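Local coordinates for protein exopolygalacturonase (Yersinia enterocolitica, PDB 2UVF) that probably hydrolyses pectin-derived polygalacturonate from the chain end, as a family 28 exopolygalacturonase that binds digalacturonic acid, at residues N429-G434 / N456-T461. Numbering follows the deposited sequence.
Sequences NYFRMG and NVMYLT
Successive coils of the right-handed parallel beta-helix of family 28 meet here, Tyr430 pairing with Val457 and Phe431 with Met458 in parallel register. Three backbone hydrogen bonds establish it: Val457 N to Asn429 O, Phe431 N to Val457 O (2.9 Å) and Tyr459 N to Phe431 O, each within about 11° of linear. One residue ahead of the first bridged pair, Asn429 and Asn456 form one step of an asparagine ladder, their amide planes only 8° apart. Asn456 OD1 accepts from both Asn429 ND2 and Asn429 N, each at 3.0 Å and from opposite faces of its carbonyl plane; Asn429 OD1 accepts in turn from Asn396 N, repeating the step one coil back, and Val393 O and Leu426 O hold ND2 of Asn429 and Asn456 respectively.

Inside the coil, Phe431 and Met458 run side by side, Met458 CE reaching Phe431 CD2 at 3.6 Å, while Asn456 CB meets the ring edge in plane. The ring of Phe398 meets that of Phe431 with planes about 10° apart. Facing helix 92-100, Val457 CG1 lies 3.5 Å from Tyr430 CD1. Tyr430 carries its hydroxyl alongside Tyr459 and to Glu285, which also salt-bridges Arg432. Beyond the strands, Thr461 OG1 donates to Arg432 O at 2.7 Å, in the carbonyl plane.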
# COMPACT_ATOMS: atom_id res chain seq x y z
N ASN A 429 -4.50 -4.20 -8.06
CA ASN A 429 -3.72 -4.93 -7.04
C ASN A 429 -4.45 -6.16 -6.66
O ASN A 429 -5.70 -6.22 -6.77
CB ASN A 429 -3.49 -4.07 -5.78
CG ASN A 429 -2.76 -2.80 -6.09
OD1 ASN A 429 -1.59 -2.85 -6.40
ND2 ASN A 429 -3.45 -1.65 -6.06
N TYR A 430 -3.67 -7.14 -6.23
CA TYR A 430 -4.23 -8.33 -5.58
C TYR A 430 -3.88 -8.35 -4.09
O TYR A 430 -2.72 -8.45 -3.73
CB TYR A 430 -3.70 -9.58 -6.27
CG TYR A 430 -4.32 -10.87 -5.81
CD1 TYR A 430 -5.51 -11.33 -6.35
CD2 TYR A 430 -3.68 -11.67 -4.85
CE1 TYR A 430 -6.05 -12.56 -5.93
CE2 TYR A 430 -4.20 -12.85 -4.43
CZ TYR A 430 -5.39 -13.31 -4.97
OH TYR A 430 -5.89 -14.54 -4.55
N PHE A 431 -4.88 -8.24 -3.23
CA PHE A 431 -4.65 -8.30 -1.79
C PHE A 431 -4.95 -9.71 -1.32
O PHE A 431 -6.04 -10.21 -1.59
CB PHE A 431 -5.54 -7.29 -1.04
CG PHE A 431 -5.36 -5.87 -1.50
CD1 PHE A 431 -4.48 -5.02 -0.86
CD2 PHE A 431 -6.09 -5.39 -2.59
CE1 PHE A 431 -4.31 -3.70 -1.29
CE2 PHE A 431 -5.94 -4.08 -3.04
CZ PHE A 431 -5.05 -3.22 -2.38
N ARG A 432 -3.97 -10.38 -0.72
CA ARG A 432 -4.21 -11.65 -0.08
C ARG A 432 -4.40 -11.37 1.41
O ARG A 432 -5.26 -10.59 1.77
CB ARG A 432 -3.11 -12.67 -0.38
CG ARG A 432 -3.55 -14.13 -0.22
CD ARG A 432 -2.46 -15.09 -0.69
NE ARG A 432 -2.75 -16.47 -0.32
CZ ARG A 432 -2.56 -16.99 0.89
NH1 ARG A 432 -2.87 -18.26 1.12
NH2 ARG A 432 -2.09 -16.23 1.89
N MET A 433 -3.60 -11.97 2.28
CA MET A 433 -3.76 -11.70 3.72
C MET A 433 -3.21 -10.35 4.13
O MET A 433 -2.34 -9.78 3.46
CB MET A 433 -3.21 -12.86 4.59
CG MET A 433 -3.92 -14.15 4.26
SD MET A 433 -3.71 -15.54 5.31
CE MET A 433 -4.22 -14.89 6.89
N GLY A 434 -3.77 -9.82 5.22
CA GLY A 434 -3.37 -8.52 5.75
C GLY A 434 -4.52 -7.97 6.56
O GLY A 434 -5.62 -8.49 6.47
N ASN A 456 -9.55 -3.67 -8.03
CA ASN A 456 -8.69 -4.46 -7.19
C ASN A 456 -9.44 -5.74 -6.84
O ASN A 456 -10.68 -5.78 -6.84
CB ASN A 456 -8.31 -3.72 -5.86
CG ASN A 456 -7.52 -2.43 -6.07
OD1 ASN A 456 -6.34 -2.45 -6.41
ND2 ASN A 456 -8.17 -1.31 -5.84
N VAL A 457 -8.69 -6.77 -6.52
CA VAL A 457 -9.25 -8.03 -6.04
C VAL A 457 -8.67 -8.34 -4.64
O VAL A 457 -7.47 -8.18 -4.42
CB VAL A 457 -9.00 -9.18 -7.08
CG1 VAL A 457 -8.90 -10.50 -6.42
CG2 VAL A 457 -10.11 -9.18 -8.11
N MET A 458 -9.53 -8.76 -3.71
CA MET A 458 -9.09 -9.14 -2.36
C MET A 458 -9.53 -10.57 -2.05
O MET A 458 -10.70 -10.90 -2.19
CB MET A 458 -9.70 -8.21 -1.31
CG MET A 458 -9.28 -6.77 -1.38
SD MET A 458 -10.00 -5.87 -2.77
CE MET A 458 -9.51 -4.24 -2.26
N TYR A 459 -8.57 -11.39 -1.64
CA TYR A 459 -8.84 -12.77 -1.27
C TYR A 459 -8.17 -13.09 0.05
O TYR A 459 -6.96 -13.02 0.13
CB TYR A 459 -8.35 -13.71 -2.40
CG TYR A 459 -8.50 -15.17 -2.06
CD1 TYR A 459 -9.76 -15.73 -1.80
CD2 TYR A 459 -7.39 -16.00 -1.98
CE1 TYR A 459 -9.89 -17.09 -1.46
CE2 TYR A 459 -7.51 -17.36 -1.66
CZ TYR A 459 -8.75 -17.89 -1.41
OH TYR A 459 -8.85 -19.22 -1.07
N LEU A 460 -8.96 -13.38 1.09
CA LEU A 460 -8.50 -13.77 2.45
C LEU A 460 -8.07 -12.61 3.35
O LEU A 460 -7.70 -12.82 4.54
CB LEU A 460 -7.41 -14.87 2.45
CG LEU A 460 -7.72 -16.22 1.80
CD1 LEU A 460 -6.44 -17.06 1.77
CD2 LEU A 460 -8.85 -16.97 2.46
N THR A 461 -8.12 -11.40 2.80
CA THR A 461 -7.77 -10.17 3.54
C THR A 461 -8.74 -10.03 4.71
O THR A 461 -9.83 -10.56 4.64
CB THR A 461 -7.87 -8.93 2.60
OG1 THR A 461 -7.62 -9.35 1.25
CG2 THR A 461 -6.87 -7.83 3.00
O HOH W 1 -5.89 -11.86 6.08